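Local coordinates for protein ATP-dependent DNA helicase (Mycobacterium smegmatis, PDB 5V9X) that unwinds RNA:DNA duplexes in the 3'-to-5' direction, probably by coupling ATP hydrolysis to movement along single-stranded DNA, at residues A[211-214]-A[218-221]; A[234-239]-A[243-248]; A[720-725]-A[767-772]. All blocks are in the same frame, centred on the assembly; numbering follows the deposited sequence.

In the fold
Contacts 1 and 2 belong to the same parallel sheet domain of the DEAD/DEAH box helicase core; contact 3 lies far off in the DEAD/H associated region. The centres of contacts 1 and 2 are about 16 Å apart; that of contact 3 is more than 40 Å from either. Contact 1 is buried and contact 2 partly buried. Each joins a helix to the chain leading into the next strand. Arg222 links both, by a salt bridge to Asp213 and a hydrogen bond to the backbone O of Leu239. Contact 3 is a surface salt bridge between two helices. Across contact 1 a carboxylate meets a backbone amide and a proline, and contact 2 is mainly methyl packing.

Contact 1: A[211-214]-A[218-221]; sequences RLDQ and TPAQ
Asp213 and Pro219 bring the two backbones together, with their CA atoms 4.5 Å apart. Segment 211-214 lies at the C-terminal end of helix 200-213. The chain then turns back, and segment 218-221 runs in extended form into strand 221-226. This is a tight helix-to-strand connection of the parallel sheet in the DEAD/DEAH box helicase core.

The side chain of Asp213 carries the contact. Its CG lies anti to the carbonyl carbon (chi1 -75°), which swings the carboxylate across to the returning chain. OD1 accepts a weak hydrogen bond from Ala220 N at 3.3 Å, with an N-H...O angle of 149°. OD2 rests on the proline ring, 3.5 Å from Pro219 CB. The two side chains cross at about a right angle. The methyl of Ala220 stays further off, its CB 4.4 Å from Asp213 OD1. Ala220 and Leu212 both pack on Val188 of strand 187-191.

The stronger partner of the carboxylate is Arg222, whose NH2 forms a salt bridge with Asp213 OD2. One buried acidic group thus has a separate partner for each oxygen, a backbone amide and an arginine. The positive charge of Arg222 probably favours the ionised form of Asp213.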
# COMPACT_ATOMS: atom_id res chain seq x y z
N ARG A 211 -6.93 21.47 -6.99
CA ARG A 211 -6.15 22.56 -7.55
C ARG A 211 -6.23 22.58 -9.07
O ARG A 211 -6.22 23.65 -9.69
CB ARG A 211 -4.69 22.45 -7.08
CG ARG A 211 -4.50 22.69 -5.60
CD ARG A 211 -3.09 22.35 -5.16
NE ARG A 211 -2.08 23.06 -5.95
CZ ARG A 211 -0.77 22.85 -5.84
NH1 ARG A 211 -0.31 21.95 -4.99
NH2 ARG A 211 0.08 23.54 -6.60
N LEU A 212 -6.31 21.40 -9.69
CA LEU A 212 -6.53 21.33 -11.13
C LEU A 212 -7.87 21.95 -11.50
O LEU A 212 -7.94 22.83 -12.36
CB LEU A 212 -6.47 19.87 -11.59
CG LEU A 212 -6.82 19.61 -13.07
CD1 LEU A 212 -5.74 20.16 -13.99
CD2 LEU A 212 -7.03 18.13 -13.32
N ASP A 213 -8.95 21.51 -10.84
CA ASP A 213 -10.29 22.00 -11.16
C ASP A 213 -10.38 23.52 -11.07
O ASP A 213 -11.22 24.13 -11.74
CB ASP A 213 -11.32 21.36 -10.23
CG ASP A 213 -11.61 19.91 -10.60
OD1 ASP A 213 -11.10 19.45 -11.64
OD2 ASP A 213 -12.36 19.25 -9.85
N GLN A 214 -9.53 24.15 -10.26
CA GLN A 214 -9.51 25.61 -10.18
C GLN A 214 -8.76 26.25 -11.34
O GLN A 214 -8.85 27.47 -11.51
CB GLN A 214 -8.90 26.06 -8.86
CG GLN A 214 -9.78 25.76 -7.65
CD GLN A 214 -11.23 26.17 -7.86
OE1 GLN A 214 -12.15 25.38 -7.62
NE2 GLN A 214 -11.44 27.41 -8.29
N THR A 218 -14.27 24.49 -16.23
CA THR A 218 -15.19 23.50 -15.73
C THR A 218 -14.36 22.38 -15.11
O THR A 218 -13.40 21.91 -15.74
CB THR A 218 -16.09 22.96 -16.85
OG1 THR A 218 -17.01 23.97 -17.25
CG2 THR A 218 -16.85 21.73 -16.38
N PRO A 219 -14.70 21.93 -13.90
CA PRO A 219 -13.99 20.79 -13.32
C PRO A 219 -14.05 19.58 -14.24
O PRO A 219 -15.09 19.28 -14.83
CB PRO A 219 -14.75 20.53 -12.01
CG PRO A 219 -15.32 21.86 -11.65
CD PRO A 219 -15.68 22.51 -12.96
N ALA A 220 -12.92 18.90 -14.37
CA ALA A 220 -12.82 17.79 -15.30
C ALA A 220 -13.64 16.60 -14.83
O ALA A 220 -13.90 16.43 -13.63
CB ALA A 220 -11.36 17.37 -15.48
N GLN A 221 -14.07 15.79 -15.79
CA GLN A 221 -14.71 14.52 -15.48
C GLN A 221 -13.68 13.55 -14.92
O GLN A 221 -12.59 13.41 -15.47
CB GLN A 221 -15.36 13.95 -16.74
CG GLN A 221 -16.10 12.64 -16.55
CD GLN A 221 -16.61 12.08 -17.87
OE1 GLN A 221 -15.93 12.16 -18.89
NE2 GLN A 221 -17.81 11.52 -17.85

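Contact 2: A[234-239]-A[243-248]; sequences EVARFL and APTTIV
The contact lies in a beta-alpha-beta crossover of the helicase core, where Ala236 of helix 232-240 meets Thr245 and Ile247 of strand 245-248. The helix joins strand 221-226 to 245-248, an outermost strand of the seven-stranded parallel sheet, and strand 64-68 lies between the two. The CA atoms of Ala236 and Thr245 are 6.1 Å apart.

Ala236 CB points toward the strand and touches two side chains. Thr245 CG2 is 3.8 Å from Ala236 CB. The end of Ile247, CD1, is also 3.8 Å from Ala236 CB. The Ile247 chain reaches back to the helix: CG1 leans to the backbone N side (chi1 -68°) and CD1 carries the chain on, extended. Thr245 uses both of its branches. While CG2 packs on the methyl, OG1 lies 3.3 Å from Ala236 O, a weak polar contact at best. The firmer partner of this hydroxyl is Ser240 OG, at the end of the same helix.

On the helix face turned from the strand, Arg237 NE donates to Glu234 OE1 at 3.2 Å, in a nearly straight salt-bridged bond (170°). OE1 lies in the guanidinium plane, but NE meets it from above the carboxylate plane.

Around this contact, Val235 packs on Leu66 of strand 64-68 and Phe238 on helix 194-197. The strand pairs with 64-68 through Thr246 and Val248, and their side chains touch helix 50-60.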
# COMPACT_ATOMS: atom_id res chain seq x y z
N GLU A 234 -17.34 4.48 -0.71
CA GLU A 234 -16.28 5.29 -0.12
C GLU A 234 -15.18 5.61 -1.13
O GLU A 234 -14.67 6.74 -1.16
CB GLU A 234 -15.69 4.59 1.10
CG GLU A 234 -14.50 5.33 1.73
CD GLU A 234 -14.90 6.55 2.55
OE1 GLU A 234 -16.00 7.11 2.33
OE2 GLU A 234 -14.11 6.96 3.43
N VAL A 235 -14.79 4.63 -1.95
CA VAL A 235 -13.80 4.89 -2.99
C VAL A 235 -14.34 5.89 -4.00
O VAL A 235 -13.61 6.76 -4.49
CB VAL A 235 -13.39 3.56 -3.66
CG1 VAL A 235 -12.45 3.83 -4.83
CG2 VAL A 235 -12.73 2.64 -2.64
N ALA A 236 -15.64 5.79 -4.32
CA ALA A 236 -16.26 6.77 -5.20
C ALA A 236 -16.26 8.15 -4.57
O ALA A 236 -16.13 9.16 -5.28
CB ALA A 236 -17.69 6.34 -5.54
N ARG A 237 -16.40 8.23 -3.25
CA ARG A 237 -16.31 9.52 -2.57
C ARG A 237 -14.89 10.07 -2.61
O ARG A 237 -14.70 11.29 -2.70
CB ARG A 237 -16.78 9.38 -1.12
CG ARG A 237 -17.10 10.70 -0.45
CD ARG A 237 -17.51 10.51 1.01
NE ARG A 237 -16.37 10.21 1.86
CZ ARG A 237 -15.52 11.13 2.33
NH1 ARG A 237 -15.70 12.40 2.01
NH2 ARG A 237 -14.51 10.77 3.11
N PHE A 238 -13.88 9.20 -2.56
CA PHE A 238 -12.51 9.68 -2.70
C PHE A 238 -12.26 10.23 -4.10
O PHE A 238 -11.62 11.27 -4.26
CB PHE A 238 -11.51 8.56 -2.40
CG PHE A 238 -10.09 8.91 -2.74
CD1 PHE A 238 -9.33 9.67 -1.87
CD2 PHE A 238 -9.53 8.51 -3.94
CE1 PHE A 238 -8.03 10.01 -2.18
CE2 PHE A 238 -8.23 8.85 -4.26
CZ PHE A 238 -7.48 9.61 -3.38
N LEU A 239 -12.77 9.53 -5.12
CA LEU A 239 -12.49 9.92 -6.50
C LEU A 239 -13.12 11.27 -6.84
O LEU A 239 -12.46 12.13 -7.44
CB LEU A 239 -13.00 8.84 -7.46
CG LEU A 239 -13.05 9.17 -8.95
CD1 LEU A 239 -11.65 9.35 -9.52
CD2 LEU A 239 -13.81 8.09 -9.71
N ALA A 243 -18.70 15.87 -5.80
CA ALA A 243 -19.45 15.60 -7.02
C ALA A 243 -20.02 14.18 -6.99
O ALA A 243 -19.47 13.29 -6.34
CB ALA A 243 -18.56 15.78 -8.24
N PRO A 244 -21.14 13.95 -7.67
CA PRO A 244 -21.72 12.60 -7.71
C PRO A 244 -20.95 11.68 -8.63
O PRO A 244 -20.32 12.10 -9.60
CB PRO A 244 -23.15 12.85 -8.22
CG PRO A 244 -23.03 14.09 -9.03
CD PRO A 244 -22.00 14.94 -8.35
N THR A 245 -21.02 10.38 -8.32
CA THR A 245 -20.27 9.36 -9.03
C THR A 245 -21.21 8.23 -9.45
O THR A 245 -21.90 7.66 -8.60
CB THR A 245 -19.15 8.78 -8.17
OG1 THR A 245 -18.35 9.84 -7.65
CG2 THR A 245 -18.27 7.85 -8.99
N THR A 246 -21.21 7.91 -10.74
CA THR A 246 -21.87 6.70 -11.21
C THR A 246 -20.94 5.51 -11.00
O THR A 246 -19.84 5.47 -11.57
CB THR A 246 -22.24 6.82 -12.69
OG1 THR A 246 -23.23 7.84 -12.86
CG2 THR A 246 -22.78 5.49 -13.21
N ILE A 247 -21.36 4.56 -10.19
CA ILE A 247 -20.56 3.38 -9.90
C ILE A 247 -20.92 2.28 -10.89
O ILE A 247 -22.06 1.79 -10.90
CB ILE A 247 -20.75 2.91 -8.45
CG1 ILE A 247 -20.16 3.94 -7.48
CG2 ILE A 247 -20.11 1.55 -8.24
CD1 ILE A 247 -20.17 3.51 -6.04
N VAL A 248 -19.96 1.90 -11.72
CA VAL A 248 -20.11 0.80 -12.67
C VAL A 248 -19.46 -0.43 -12.06
O VAL A 248 -18.24 -0.44 -11.84
CB VAL A 248 -19.50 1.14 -14.03
CG1 VAL A 248 -19.38 -0.11 -14.88
CG2 VAL A 248 -20.33 2.19 -14.75

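Contact 3: A[720-725]-A[767-772]; sequences RLRERY and TAEVGG
Arg722 and Glu769 face each other from opposite directions in a salt bridge between two helices. The arginine is near the end of helix 707-725. The glutamate is near the end of helix 759-769. Both helices belong to the DEAD/H associated region. The contact is small and lies at the surface, about 19 Å from the bound nucleic acid at the nearest atoms.

Arg722 reaches across with a long arm. Its CG sits between the backbone N and the carbonyl carbon (chi1 59°), and the chain is extended from there to NE. This carries the guanidinium across, and its NH2 edge does the touching. Glu769 is folded instead, with a bend at chi2 (-56°) that brings OE1 to the edge of the guanidinium at NH2, near its plane. The modelled NH2-OE1 distance is too short to be taken literally. The two flat groups are not coplanar: their planes are 57° apart. Glu769 OE2 is 3.3 Å from Arg722 NH2.

Glu769 has a second basic partner. Its OE2 forms a salt bridge with Arg719 NH1, also on helix 707-725. Two arginines of one helix thus hold the carboxylate, which probably favours its ionised form. Arg719 also makes a long, weak ion pair with Glu723. The OE2 atoms of Glu723 and Glu769, probably both negative, lie 5.6 Å apart.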
# COMPACT_ATOMS: atom_id res chain seq x y z
N ARG A 720 0.17 -0.59 32.85
CA ARG A 720 -0.09 -1.42 34.02
C ARG A 720 1.18 -2.06 34.55
O ARG A 720 1.39 -2.14 35.76
CB ARG A 720 -1.11 -2.49 33.69
CG ARG A 720 -2.48 -2.27 34.29
CD ARG A 720 -3.25 -3.56 34.22
NE ARG A 720 -4.68 -3.33 34.13
CZ ARG A 720 -5.53 -4.19 33.58
NH1 ARG A 720 -6.82 -3.92 33.54
NH2 ARG A 720 -5.07 -5.32 33.06
N LEU A 721 2.04 -2.54 33.64
CA LEU A 721 3.24 -3.26 34.05
C LEU A 721 4.13 -2.40 34.94
O LEU A 721 4.61 -2.86 35.98
CB LEU A 721 4.00 -3.73 32.81
CG LEU A 721 4.56 -5.16 32.81
CD1 LEU A 721 3.54 -6.14 33.37
CD2 LEU A 721 4.95 -5.55 31.40
N ARG A 722 4.35 -1.15 34.55
CA ARG A 722 5.15 -0.25 35.37
C ARG A 722 4.37 0.39 36.51
O ARG A 722 4.98 0.97 37.41
CB ARG A 722 5.78 0.84 34.49
CG ARG A 722 4.78 1.68 33.74
CD ARG A 722 5.48 2.68 32.84
NE ARG A 722 4.55 3.67 32.32
CZ ARG A 722 3.94 3.58 31.15
NH1 ARG A 722 4.16 2.53 30.36
NH2 ARG A 722 3.10 4.53 30.75
N GLU A 723 3.04 0.29 36.50
CA GLU A 723 2.23 0.79 37.61
C GLU A 723 1.93 -0.32 38.61
O GLU A 723 2.23 -0.18 39.80
CB GLU A 723 0.92 1.40 37.09
CG GLU A 723 1.05 2.79 36.50
CD GLU A 723 -0.29 3.41 36.17
OE1 GLU A 723 -1.33 2.74 36.38
OE2 GLU A 723 -0.32 4.57 35.70
N ARG A 724 1.34 -1.42 38.15
CA ARG A 724 0.94 -2.50 39.05
C ARG A 724 2.12 -3.37 39.46
O ARG A 724 2.13 -3.90 40.58
CB ARG A 724 -0.14 -3.36 38.40
CG ARG A 724 -1.46 -2.62 38.12
CD ARG A 724 -2.17 -2.26 39.41
NE ARG A 724 -3.52 -1.76 39.20
CZ ARG A 724 -3.85 -0.47 39.15
NH1 ARG A 724 -2.92 0.46 39.31
NH2 ARG A 724 -5.12 -0.11 38.96
N TYR A 725 3.12 -3.54 38.59
CA TYR A 725 4.27 -4.37 38.90
C TYR A 725 5.58 -3.60 39.00
O TYR A 725 6.54 -4.13 39.57
CB TYR A 725 4.44 -5.47 37.85
CG TYR A 725 3.32 -6.49 37.83
CD1 TYR A 725 2.17 -6.27 37.08
CD2 TYR A 725 3.41 -7.67 38.55
CE1 TYR A 725 1.14 -7.19 37.06
CE2 TYR A 725 2.39 -8.60 38.53
CZ TYR A 725 1.26 -8.36 37.78
OH TYR A 725 0.24 -9.28 37.76
N THR A 767 -5.04 6.98 24.62
CA THR A 767 -4.84 8.40 24.37
C THR A 767 -3.75 8.97 25.27
O THR A 767 -2.98 9.84 24.84
CB THR A 767 -6.15 9.16 24.56
OG1 THR A 767 -7.16 8.58 23.73
CG2 THR A 767 -5.99 10.63 24.19
N ALA A 768 -3.66 8.49 26.51
CA ALA A 768 -2.68 9.02 27.44
C ALA A 768 -1.28 8.47 27.19
O ALA A 768 -0.29 9.15 27.50
CB ALA A 768 -3.10 8.71 28.88
N GLU A 769 -1.17 7.27 26.62
CA GLU A 769 0.13 6.62 26.47
C GLU A 769 0.78 6.88 25.12
O GLU A 769 2.01 6.82 25.01
CB GLU A 769 -0.01 5.11 26.68
CG GLU A 769 -0.43 4.73 28.08
CD GLU A 769 0.52 5.29 29.12
OE1 GLU A 769 1.74 5.31 28.87
OE2 GLU A 769 0.03 5.71 30.19
N VAL A 770 -0.02 7.17 24.08
CA VAL A 770 0.53 7.28 22.73
C VAL A 770 1.56 8.40 22.65
O VAL A 770 2.51 8.32 21.86
CB VAL A 770 -0.61 7.46 21.71
CG1 VAL A 770 -1.27 8.82 21.85
CG2 VAL A 770 -0.09 7.26 20.29
N GLY A 771 1.41 9.45 23.46
CA GLY A 771 2.31 10.58 23.38
C GLY A 771 3.75 10.24 23.69
O GLY A 771 4.67 10.86 23.14
N GLY A 772 3.98 9.26 24.56
CA GLY A 772 5.31 8.83 24.91
C GLY A 772 5.83 7.62 24.17
O GLY A 772 6.96 7.20 24.41